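Local atomic coordinates of pentatricopeptide repeat-containing protein 10, chloroplastic (Zea mays, PDB entry 4M59), a protein that binds specifically to two similar intergenic RNA regions of the chloroplast, where it blocks exonucleases and so stabilises the mRNA. Residues A57-A62 against A70-M75; M75-L80 against D87-L92; N321-M326 against L337-E342. The protein carries 4 engineered substitutions. All coordinates share one frame; numbering follows the deposited sequence.

How the contacts relate
Contacts 1 and 2 adjoin as parts of one apolar layer: both use helix 70-82, and their centres are about 9 Å apart. L73 CD1 of contact 1 meets L92 CD1 of contact 2 at 3.7 Å, and L59 also packs on V76. Contact 3 stands alone, its centre about 52 Å from that of contact 2 and about 61 Å from that of contact 1. All three are largely buried, none carries a hydrogen bond between its segments, and contact 2 buries about twice the surface of contact 1. Contacts 2 and 3 each join two helices of one predicted repeat, contact 2 by branched aliphatic chains, contact 3 by a methionine packed through sulfur and methylenes; contact 1 brings in the preceding helix.

Contact 1 of 3, residues A57-A62 against A70-M75; sequences ALLRWA and ASALEM
No flat group enters the meeting of L59 with A72 and L73; the two nearby flat groups on 57-62 are turned to other partners. The guanidinium of R60 packs beside A91 and L92 on helix 86-95, and its NE makes a salt bridge with OE1 of E95, while the indole of W61 lies against L27 of helix 23-29. L59 bridges to 70-75 by its two methyls. Its CD1 comes within 3.7 Å of L73 CD1 and within 4.1 Å of L73 CA, while CD2 is the branch facing A72, 4.3 Å from the CB of that alanine. The L59 and L73 side chains cross at about a right angle. In L73, CG stands opposite the backbone N (chi1 177°), beside the carbonyl carbon, and CD1 is the methyl that meets L59. The segments belong to consecutive helices of an all-helical solenoid in the TPR clan: helix 52-65 comes first, and helix 70-82 opens the predicted PPR 1. Neighbours outside the segments continue the packing: L59 on A68, A72 on T40 and L43 of helix 39-47, and L73 on L98 and L104.

Contact 2 of 3, residues M75-L80 against D87-L92; sequences MVVRAL and DAVCAL
L80 of helix 70-82 is the main bump, entering a hollow on helix 86-95 lined by A88, V89 and L92. Its CB and CD1 both rest on V89 CG2, at 3.6 and 3.7 Å, and CD1 also reaches A88 CB at 3.7 Å and L92 CD1 at 4.2 Å. A88 offers a single methyl beside the longer V89 and L92. Chi1 of L80 (-73°) sets CG beside the backbone N, and the chain slides past V89 in the opposite direction. V89 in turn wedges between V77 and L80, giving CG1 to V77 (CG1 to CG1, 4.2 Å) and CG2 to L80. One turn on, L92 runs past V77 the opposite way, its CD1 4.1 Å from V77 CG2. The short helical segments are nearly antiparallel, at 155° and 9.9 Å between axes, as in the helical hairpin of a PPR motif, here the predicted PPR 1. Beyond the hairpin, V77 and V89 pack on T111 and V112 of helix 106-117, whereas D87 bonds through its carboxylate to S402 and T404 of the second subunit. With no hydrogen bond between the two segments, their adhesion probably rests on aliphatic fit and the exclusion of water.

Contact 3 of 3, residues N321-M326 against L337-E342; sequences NLVLGM and LEMLGE
Torsions of M339 bring its sulfur to V323, with CB and CG beside L324: chi1 of -169° sets CG opposite the backbone N, and bends at chi2 (146°) and chi3 then turn the far end of the chain. L324 answers with its CG beside the backbone N (chi1 -68°), which carries the isobutyl group over to 337-342 although its CB does not point straight at that segment. The methionine thus crosses V323 and runs alongside L324. SD of M339 sits 3.7 Å from V323 CG1, the two side chains meeting at about a right angle. Nearer the backbone, L324 CD2 stands 4.0 Å from M339 CB and equally far from M339 CG, and this pair slides past in opposite directions. No hydrogen bond joins the segments; the contact is apolar, sulfur on methyl and methyl on methylenes. The two helices form the hairpin of the predicted PPR 8, 317-328 first and 333-346 second. Toward the preceding helix 298-310, V323 packs on L302 and F305. Toward the following helix 352-359, L324 touches T357 and N321 ND2 bonds to T354 OG1, while L337 reaches Y370 and R373 of helix 367-380.

Contact 1 of 3, residues A57-A62 against A70-M75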
ATOM      1  N   ALA A  57       6.304 -33.418 -20.318  1.00 68.21           N
ATOM      2  CA  ALA A  57       5.517 -33.680 -21.499  1.00 68.09           C
ATOM      3  C   ALA A  57       5.837 -35.037 -22.077  1.00 69.88           C
ATOM      4  O   ALA A  57       4.978 -35.702 -22.638  1.00 69.99           O
ATOM      5  CB  ALA A  57       5.774 -32.621 -22.517  1.00 66.88           C
ATOM      6  N   LEU A  58       7.102 -35.437 -21.963  1.00 69.72           N
ATOM      7  CA  LEU A  58       7.539 -36.733 -22.462  1.00 69.96           C
ATOM      8  C   LEU A  58       6.967 -37.832 -21.581  1.00 68.78           C
ATOM      9  O   LEU A  58       6.497 -38.856 -22.071  1.00 69.22           O
ATOM     10  CB  LEU A  58       9.066 -36.811 -22.480  1.00 76.73           C
ATOM     11  CG  LEU A  58       9.684 -38.049 -23.130  1.00 76.94           C
ATOM     12  CD1 LEU A  58       9.117 -38.264 -24.524  1.00 78.34           C
ATOM     13  CD2 LEU A  58      11.197 -37.922 -23.179  1.00 77.11           C
ATOM     14  N   LEU A  59       7.008 -37.600 -20.276  1.00 73.59           N
ATOM     15  CA  LEU A  59       6.465 -38.524 -19.310  1.00 71.61           C
ATOM     16  C   LEU A  59       5.037 -38.835 -19.654  1.00 73.44           C
ATOM     17  O   LEU A  59       4.630 -39.981 -19.714  1.00 73.39           O
ATOM     18  CB  LEU A  59       6.503 -37.876 -17.946  1.00 73.03           C
ATOM     19  CG  LEU A  59       7.111 -38.656 -16.799  1.00 69.63           C
ATOM     20  CD1 LEU A  59       6.482 -38.162 -15.554  1.00 66.61           C
ATOM     21  CD2 LEU A  59       6.886 -40.124 -16.947  1.00 69.58           C
ATOM     22  N   ARG A  60       4.266 -37.776 -19.866  1.00 84.99           N
ATOM     23  CA  ARG A  60       2.858 -37.906 -20.209  1.00 85.05           C
ATOM     24  C   ARG A  60       2.718 -38.595 -21.555  1.00 86.14           C
ATOM     25  O   ARG A  60       1.783 -39.363 -21.775  1.00 86.29           O
ATOM     26  CB  ARG A  60       2.185 -36.534 -20.248  1.00 91.39           C
ATOM     27  CG  ARG A  60       2.565 -35.625 -19.091  1.00 89.53           C
ATOM     28  CD  ARG A  60       1.398 -34.743 -18.675  1.00 85.88           C
ATOM     29  NE  ARG A  60       0.513 -35.420 -17.735  1.00 84.94           N
ATOM     30  CZ  ARG A  60       0.246 -34.977 -16.511  1.00 81.74           C
ATOM     31  NH1 ARG A  60       0.796 -33.852 -16.077  1.00 78.71           N
ATOM     32  NH2 ARG A  60      -0.572 -35.660 -15.723  1.00 81.49           N
ATOM     33  N   TRP A  61       3.655 -38.321 -22.455  1.00 71.47           N
ATOM     34  CA  TRP A  61       3.642 -38.962 -23.755  1.00 72.52           C
ATOM     35  C   TRP A  61       3.930 -40.420 -23.584  1.00 72.71           C
ATOM     36  O   TRP A  61       3.102 -41.261 -23.896  1.00 73.09           O
ATOM     37  CB  TRP A  61       4.690 -38.376 -24.680  1.00 81.46           C
ATOM     38  CG  TRP A  61       4.667 -39.013 -26.026  1.00 82.51           C
ATOM     39  CD1 TRP A  61       3.802 -38.743 -27.033  1.00 82.86           C
ATOM     40  CD2 TRP A  61       5.534 -40.038 -26.508  1.00 83.08           C
ATOM     41  NE1 TRP A  61       4.074 -39.530 -28.116  1.00 83.95           N
ATOM     42  CE2 TRP A  61       5.136 -40.337 -27.818  1.00 84.03           C
ATOM     43  CE3 TRP A  61       6.605 -40.733 -25.961  1.00 82.50           C
ATOM     44  CZ2 TRP A  61       5.776 -41.291 -28.586  1.00 84.62           C
ATOM     45  CZ3 TRP A  61       7.227 -41.681 -26.720  1.00 82.86           C
ATOM     46  CH2 TRP A  61       6.820 -41.952 -28.019  1.00 83.99           C
ATOM     47  N   ALA A  62       5.119 -40.704 -23.077  1.00 61.86           N
ATOM     48  CA  ALA A  62       5.569 -42.066 -22.859  1.00 60.97           C
ATOM     49  C   ALA A  62       4.548 -42.838 -22.057  1.00 60.30           C
ATOM     50  O   ALA A  62       4.217 -43.969 -22.375  1.00 60.69           O
ATOM     51  CB  ALA A  62       6.895 -42.063 -22.154  1.00 68.43           C
ATOM     52  N   ALA A  70       7.850 -46.474 -13.141  1.00 67.77           N
ATOM     53  CA  ALA A  70       7.862 -45.733 -11.906  1.00 65.31           C
ATOM     54  C   ALA A  70       9.161 -45.000 -11.711  1.00 65.85           C
ATOM     55  O   ALA A  70       9.180 -43.916 -11.166  1.00 65.04           O
ATOM     56  CB  ALA A  70       7.645 -46.665 -10.781  1.00 64.82           C
ATOM     57  N   SER A  71      10.254 -45.604 -12.163  1.00 66.36           N
ATOM     58  CA  SER A  71      11.575 -45.002 -12.029  1.00 68.18           C
ATOM     59  C   SER A  71      11.648 -43.657 -12.744  0.73 70.51           C
ATOM     60  O   SER A  71      12.407 -42.772 -12.348  0.52 71.82           O
ATOM     61  CB  SER A  71      12.652 -45.945 -12.577  1.00 66.58           C
ATOM     62  OG  SER A  71      13.560 -46.321 -11.558  0.20 66.45           O
ATOM     63  N   ALA A  72      10.854 -43.507 -13.801  1.00 63.55           N
ATOM     64  CA  ALA A  72      10.834 -42.288 -14.563  1.00 65.55           C
ATOM     65  C   ALA A  72      10.034 -41.211 -13.863  1.00 63.49           C
ATOM     66  O   ALA A  72      10.461 -40.076 -13.765  1.00 64.53           O
ATOM     67  CB  ALA A  72      10.251 -42.555 -15.905  1.00 74.89           C
ATOM     68  N   LEU A  73       8.855 -41.582 -13.395  1.00 60.38           N
ATOM     69  CA  LEU A  73       7.988 -40.650 -12.709  1.00 58.29           C
ATOM     70  C   LEU A  73       8.686 -40.092 -11.496  1.00 56.79           C
ATOM     71  O   LEU A  73       8.652 -38.901 -11.242  1.00 56.65           O
ATOM     72  CB  LEU A  73       6.702 -41.345 -12.283  1.00 61.39           C
ATOM     73  CG  LEU A  73       5.711 -40.497 -11.491  1.00 59.44           C
ATOM     74  CD1 LEU A  73       5.137 -39.393 -12.340  1.00 61.56           C
ATOM     75  CD2 LEU A  73       4.607 -41.355 -10.951  1.00 58.87           C
ATOM     76  N   GLU A  74       9.332 -40.971 -10.754  1.00 67.34           N
ATOM     77  CA  GLU A  74      10.059 -40.576  -9.575  1.00 66.75           C
ATOM     78  C   GLU A  74      11.120 -39.554  -9.916  1.00 70.83           C
ATOM     79  O   GLU A  74      11.473 -38.733  -9.096  1.00 71.27           O
ATOM     80  CB  GLU A  74      10.707 -41.798  -8.942  1.00 64.70           C
ATOM     81  CG  GLU A  74       9.723 -42.788  -8.370  1.00 61.28           C
ATOM     82  CD  GLU A  74      10.382 -44.073  -7.959  1.00 61.21           C
ATOM     83  OE1 GLU A  74      11.615 -44.140  -8.011  1.00 63.51           O
ATOM     84  OE2 GLU A  74       9.666 -45.017  -7.584  1.00 59.29           O
ATOM     85  N   MET A  75      11.638 -39.635 -11.134  1.00 72.98           N
ATOM     86  CA  MET A  75      12.728 -38.768 -11.564  1.00 76.80           C
ATOM     87  C   MET A  75      12.240 -37.368 -11.904  1.00 76.81           C
ATOM     88  O   MET A  75      12.966 -36.390 -11.744  1.00 78.98           O
ATOM     89  CB  MET A  75      13.445 -39.376 -12.771  1.00 83.13           C
ATOM     90  CG  MET A  75      14.946 -39.514 -12.594  1.00 85.84           C
ATOM     91  SD  MET A  75      15.858 -38.146 -13.332  1.00 89.40           S
ATOM     92  CE  MET A  75      17.530 -38.553 -12.840  1.00 91.96           C
TER

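Contact 2 of 3, residues M75-L80 against D87-L92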
ATOM      1  N   MET A  75      11.638 -39.635 -11.134  1.00 72.98           N
ATOM      2  CA  MET A  75      12.728 -38.768 -11.564  1.00 76.80           C
ATOM      3  C   MET A  75      12.240 -37.368 -11.904  1.00 76.81           C
ATOM      4  O   MET A  75      12.966 -36.390 -11.744  1.00 78.98           O
ATOM      5  CB  MET A  75      13.445 -39.376 -12.771  1.00 83.13           C
ATOM      6  CG  MET A  75      14.946 -39.514 -12.594  1.00 85.84           C
ATOM      7  SD  MET A  75      15.858 -38.146 -13.332  1.00 89.40           S
ATOM      8  CE  MET A  75      17.530 -38.553 -12.840  1.00 91.96           C
ATOM      9  N   VAL A  76      11.005 -37.279 -12.381  1.00 61.98           N
ATOM     10  CA  VAL A  76      10.434 -36.011 -12.767  1.00 61.65           C
ATOM     11  C   VAL A  76       9.934 -35.287 -11.534  1.00 58.72           C
ATOM     12  O   VAL A  76      10.043 -34.078 -11.421  1.00 59.02           O
ATOM     13  CB  VAL A  76       9.321 -36.220 -13.775  1.00 59.72           C
ATOM     14  CG1 VAL A  76       8.534 -34.977 -13.953  1.00 59.07           C
ATOM     15  CG2 VAL A  76       9.901 -36.633 -15.082  1.00 63.01           C
ATOM     16  N   VAL A  77       9.419 -36.059 -10.593  1.00 67.05           N
ATOM     17  CA  VAL A  77       8.894 -35.528  -9.352  1.00 63.92           C
ATOM     18  C   VAL A  77       9.953 -34.871  -8.480  1.00 66.08           C
ATOM     19  O   VAL A  77       9.692 -33.866  -7.838  1.00 64.70           O
ATOM     20  CB  VAL A  77       8.176 -36.621  -8.573  1.00 62.26           C
ATOM     21  CG1 VAL A  77       7.829 -36.156  -7.204  1.00 59.45           C
ATOM     22  CG2 VAL A  77       6.929 -37.031  -9.294  1.00 61.04           C
ATOM     23  N   ARG A  78      11.149 -35.452  -8.447  1.00 64.73           N
ATOM     24  CA  ARG A  78      12.227 -34.902  -7.636  1.00 67.97           C
ATOM     25  C   ARG A  78      12.566 -33.485  -8.088  1.00 69.85           C
ATOM     26  O   ARG A  78      12.845 -32.608  -7.272  1.00 70.54           O
ATOM     27  CB  ARG A  78      13.473 -35.786  -7.714  1.00 76.23           C
ATOM     28  CG  ARG A  78      14.740 -35.120  -7.211  1.00 80.89           C
ATOM     29  CD  ARG A  78      15.447 -35.992  -6.185  1.00 81.94           C
ATOM     30  NE  ARG A  78      16.841 -36.237  -6.544  1.00 85.90           N
ATOM     31  CZ  ARG A  78      17.289 -37.374  -7.066  1.00 85.23           C
ATOM     32  NH1 ARG A  78      16.455 -38.379  -7.287  1.00 81.31           N
ATOM     33  NH2 ARG A  78      18.573 -37.507  -7.361  1.00 88.05           N
ATOM     34  N   ALA A  79      12.536 -33.277  -9.398  1.00 69.80           N
ATOM     35  CA  ALA A  79      12.810 -31.991  -9.996  1.00 71.18           C
ATOM     36  C   ALA A  79      11.704 -31.004  -9.704  1.00 67.09           C
ATOM     37  O   ALA A  79      11.955 -29.912  -9.229  1.00 67.05           O
ATOM     38  CB  ALA A  79      12.969 -32.154 -11.466  1.00 72.61           C
ATOM     39  N   LEU A  80      10.479 -31.406  -9.998  1.00 66.70           N
ATOM     40  CA  LEU A  80       9.330 -30.566  -9.776  1.00 62.70           C
ATOM     41  C   LEU A  80       9.302 -30.076  -8.355  1.00 60.64           C
ATOM     42  O   LEU A  80       9.070 -28.906  -8.093  1.00 59.11           O
ATOM     43  CB  LEU A  80       8.054 -31.332 -10.061  1.00 61.23           C
ATOM     44  CG  LEU A  80       7.771 -31.586 -11.527  1.00 63.28           C
ATOM     45  CD1 LEU A  80       6.410 -32.177 -11.717  1.00 61.25           C
ATOM     46  CD2 LEU A  80       7.882 -30.313 -12.276  1.00 64.46           C
ATOM     47  N   ASP A  87       1.864 -27.952  -8.277  1.00 59.25           N
ATOM     48  CA  ASP A  87       0.614 -28.192  -8.976  1.00 60.15           C
ATOM     49  C   ASP A  87       0.809 -29.273  -9.991  1.00 61.62           C
ATOM     50  O   ASP A  87      -0.096 -30.025 -10.301  1.00 63.12           O
ATOM     51  CB  ASP A  87       0.124 -26.930  -9.676  1.00 62.77           C
ATOM     52  CG  ASP A  87      -1.093 -27.179 -10.536  1.00 64.32           C
ATOM     53  OD1 ASP A  87      -2.194 -27.329  -9.985  1.00 64.32           O
ATOM     54  OD2 ASP A  87      -0.953 -27.215 -11.765  1.00 65.92           O
ATOM     55  N   ALA A  88       2.017 -29.347 -10.506  1.00 56.57           N
ATOM     56  CA  ALA A  88       2.313 -30.242 -11.588  1.00 59.52           C
ATOM     57  C   ALA A  88       2.372 -31.659 -11.082  1.00 59.98           C
ATOM     58  O   ALA A  88       2.087 -32.596 -11.804  1.00 62.57           O
ATOM     59  CB  ALA A  88       3.610 -29.855 -12.202  1.00 59.46           C
ATOM     60  N   VAL A  89       2.738 -31.808  -9.823  1.00 59.81           N
ATOM     61  CA  VAL A  89       2.818 -33.111  -9.202  1.00 59.71           C
ATOM     62  C   VAL A  89       1.442 -33.601  -8.793  1.00 59.89           C
ATOM     63  O   VAL A  89       1.168 -34.787  -8.819  1.00 61.59           O
ATOM     64  CB  VAL A  89       3.734 -33.083  -7.981  1.00 57.78           C
ATOM     65  CG1 VAL A  89       3.958 -34.464  -7.469  1.00 57.66           C
ATOM     66  CG2 VAL A  89       5.050 -32.452  -8.331  1.00 59.28           C
ATOM     67  N   CYS A  90       0.567 -32.679  -8.431  1.00 61.29           N
ATOM     68  CA  CYS A  90      -0.793 -33.048  -8.095  1.00 62.90           C
ATOM     69  C   CYS A  90      -1.513 -33.426  -9.355  1.00 66.50           C
ATOM     70  O   CYS A  90      -2.580 -33.998  -9.318  1.00 69.31           O
ATOM     71  CB  CYS A  90      -1.517 -31.902  -7.403  1.00 61.86           C
ATOM     72  SG  CYS A  90      -0.884 -31.465  -5.808  1.00 58.72           S
ATOM     73  N   ALA A  91      -0.915 -33.095 -10.482  1.00 56.36           N
ATOM     74  CA  ALA A  91      -1.479 -33.425 -11.764  1.00 59.80           C
ATOM     75  C   ALA A  91      -1.199 -34.865 -12.086  1.00 63.14           C
ATOM     76  O   ALA A  91      -2.089 -35.604 -12.469  1.00 66.38           O
ATOM     77  CB  ALA A  91      -0.885 -32.558 -12.804  1.00 55.59           C
ATOM     78  N   LEU A  92       0.059 -35.245 -11.931  1.00 59.10           N
ATOM     79  CA  LEU A  92       0.521 -36.601 -12.157  1.00 61.79           C
ATOM     80  C   LEU A  92      -0.223 -37.558 -11.280  1.00 62.99           C
ATOM     81  O   LEU A  92      -0.479 -38.690 -11.649  1.00 67.21           O
ATOM     82  CB  LEU A  92       1.983 -36.686 -11.811  1.00 59.83           C
ATOM     83  CG  LEU A  92       2.846 -35.796 -12.675  1.00 60.26           C
ATOM     84  CD1 LEU A  92       4.250 -35.779 -12.164  1.00 58.34           C
ATOM     85  CD2 LEU A  92       2.823 -36.324 -14.072  1.00 65.10           C
TER

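Contact 3 of 3, residues N321-M326 against L337-E342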
ATOM      1  N   ASN A 321      18.092   6.996  12.329  1.00 59.00           N
ATOM      2  CA  ASN A 321      17.365   7.104  11.072  1.00 59.59           C
ATOM      3  C   ASN A 321      16.255   6.096  11.010  1.00 59.71           C
ATOM      4  O   ASN A 321      15.199   6.347  10.462  1.00 60.01           O
ATOM      5  CB  ASN A 321      18.273   6.840   9.884  1.00 57.89           C
ATOM      6  CG  ASN A 321      19.446   7.738   9.844  1.00 58.30           C
ATOM      7  OD1 ASN A 321      20.461   7.418   9.256  1.00 59.21           O
ATOM      8  ND2 ASN A 321      19.315   8.889  10.467  1.00 57.79           N
ATOM      9  N   LEU A 322      16.534   4.933  11.563  1.00 60.44           N
ATOM     10  CA  LEU A 322      15.584   3.859  11.614  1.00 60.79           C
ATOM     11  C   LEU A 322      14.362   4.338  12.351  1.00 60.96           C
ATOM     12  O   LEU A 322      13.245   4.152  11.901  1.00 61.76           O
ATOM     13  CB  LEU A 322      16.230   2.685  12.337  1.00 67.73           C
ATOM     14  CG  LEU A 322      15.522   1.359  12.525  1.00 68.22           C
ATOM     15  CD1 LEU A 322      16.544   0.293  12.377  1.00 68.12           C
ATOM     16  CD2 LEU A 322      14.893   1.247  13.891  1.00 68.25           C
ATOM     17  N   VAL A 323      14.586   4.985  13.483  1.00 60.26           N
ATOM     18  CA  VAL A 323      13.505   5.459  14.323  1.00 60.65           C
ATOM     19  C   VAL A 323      12.767   6.608  13.668  1.00 61.03           C
ATOM     20  O   VAL A 323      11.555   6.700  13.734  1.00 62.16           O
ATOM     21  CB  VAL A 323      14.035   5.928  15.668  1.00 64.88           C
ATOM     22  CG1 VAL A 323      12.904   6.311  16.565  1.00 65.69           C
ATOM     23  CG2 VAL A 323      14.835   4.843  16.306  1.00 64.45           C
ATOM     24  N   LEU A 324      13.519   7.482  13.024  1.00 57.02           N
ATOM     25  CA  LEU A 324      12.943   8.618  12.337  1.00 57.23           C
ATOM     26  C   LEU A 324      12.032   8.169  11.222  1.00 58.10           C
ATOM     27  O   LEU A 324      10.952   8.711  11.038  1.00 58.76           O
ATOM     28  CB  LEU A 324      14.049   9.515  11.793  1.00 55.73           C
ATOM     29  CG  LEU A 324      14.861  10.230  12.863  1.00 54.87           C
ATOM     30  CD1 LEU A 324      16.066  10.874  12.286  1.00 54.79           C
ATOM     31  CD2 LEU A 324      14.017  11.255  13.538  1.00 54.73           C
ATOM     32  N   GLY A 325      12.467   7.163  10.481  1.00 67.47           N
ATOM     33  CA  GLY A 325      11.695   6.647   9.382  1.00 68.17           C
ATOM     34  C   GLY A 325      10.340   6.190   9.829  1.00 69.41           C
ATOM     35  O   GLY A 325       9.345   6.453   9.180  1.00 70.24           O
ATOM     36  N   MET A 326      10.327   5.480  10.955  1.00 80.20           N
ATOM     37  CA  MET A 326       9.095   5.007  11.561  1.00 82.02           C
ATOM     38  C   MET A 326       8.188   6.184  11.847  1.00 82.91           C
ATOM     39  O   MET A 326       6.989   6.149  11.565  1.00 84.84           O
ATOM     40  CB  MET A 326       9.391   4.282  12.873  1.00 90.70           C
ATOM     41  CG  MET A 326       9.914   2.867  12.713  1.00 90.45           C
ATOM     42  SD  MET A 326      10.158   2.081  14.316  1.00 90.49           S
ATOM     43  CE  MET A 326       8.820   2.813  15.255  1.00 92.54           C
ATOM     44  N   LEU A 337      11.706  16.261  15.251  1.00 58.90           N
ATOM     45  CA  LEU A 337      12.621  17.368  15.449  1.00 57.62           C
ATOM     46  C   LEU A 337      13.350  17.301  16.769  1.00 56.61           C
ATOM     47  O   LEU A 337      14.531  17.583  16.829  1.00 55.31           O
ATOM     48  CB  LEU A 337      11.871  18.686  15.346  1.00 53.49           C
ATOM     49  CG  LEU A 337      11.412  19.053  13.953  1.00 53.98           C
ATOM     50  CD1 LEU A 337      10.662  20.330  14.005  1.00 54.22           C
ATOM     51  CD2 LEU A 337      12.606  19.206  13.090  1.00 53.34           C
ATOM     52  N   GLU A 338      12.631  16.948  17.823  1.00 70.28           N
ATOM     53  CA  GLU A 338      13.229  16.711  19.122  1.00 69.47           C
ATOM     54  C   GLU A 338      14.350  15.723  18.936  1.00 68.35           C
ATOM     55  O   GLU A 338      15.443  15.899  19.438  1.00 66.89           O
ATOM     56  CB  GLU A 338      12.219  16.100  20.086  1.00 79.31           C
ATOM     57  CG  GLU A 338      11.071  16.994  20.498  1.00 81.08           C
ATOM     58  CD  GLU A 338      10.041  16.283  21.370  1.00 83.64           C
ATOM     59  OE1 GLU A 338      10.158  15.067  21.580  1.00 83.91           O
ATOM     60  OE2 GLU A 338       9.106  16.947  21.853  1.00 85.61           O
ATOM     61  N   MET A 339      14.057  14.682  18.183  1.00 79.23           N
ATOM     62  CA  MET A 339      14.974  13.579  18.035  1.00 78.62           C
ATOM     63  C   MET A 339      16.200  13.972  17.251  1.00 77.76           C
ATOM     64  O   MET A 339      17.283  13.485  17.506  1.00 77.00           O
ATOM     65  CB  MET A 339      14.269  12.408  17.380  1.00 84.21           C
ATOM     66  CG  MET A 339      15.060  11.141  17.421  1.00 83.85           C
ATOM     67  SD  MET A 339      13.991   9.726  17.598  1.00 85.29           S
ATOM     68  CE  MET A 339      13.335  10.037  19.218  1.00 85.71           C
ATOM     69  N   LEU A 340      16.019  14.874  16.291  1.00 76.48           N
ATOM     70  CA  LEU A 340      17.130  15.376  15.494  1.00 76.22           C
ATOM     71  C   LEU A 340      18.080  16.199  16.359  1.00 74.73           C
ATOM     72  O   LEU A 340      19.289  16.206  16.135  1.00 74.37           O
ATOM     73  CB  LEU A 340      16.616  16.217  14.325  1.00 68.66           C
ATOM     74  CG  LEU A 340      17.679  16.896  13.459  1.00 68.90           C
ATOM     75  CD1 LEU A 340      18.666  15.875  12.918  1.00 69.82           C
ATOM     76  CD2 LEU A 340      17.031  17.674  12.324  1.00 69.90           C
ATOM     77  N   GLY A 341      17.519  16.890  17.346  1.00 74.09           N
ATOM     78  CA  GLY A 341      18.306  17.690  18.257  1.00 73.13           C
ATOM     79  C   GLY A 341      19.055  16.837  19.250  1.00 73.43           C
ATOM     80  O   GLY A 341      20.229  17.055  19.500  1.00 73.74           O
ATOM     81  N   GLU A 342      18.397  15.861  19.810  1.00 90.14           N
ATOM     82  CA  GLU A 342      19.049  14.981  20.728  1.00 90.61           C
ATOM     83  C   GLU A 342      20.169  14.298  20.046  1.00 90.33           C
ATOM     84  O   GLU A 342      21.170  14.020  20.637  1.00 90.84           O
ATOM     85  CB  GLU A 342      18.065  13.945  21.159  1.00 97.53           C
ATOM     86  CG  GLU A 342      18.627  12.911  22.046  1.00 98.03           C
ATOM     87  CD  GLU A 342      17.578  11.945  22.547  1.00 98.44           C
ATOM     88  OE1 GLU A 342      16.403  12.325  22.645  1.00 98.74           O
ATOM     89  OE2 GLU A 342      17.916  10.793  22.844  1.00 98.61           O
TER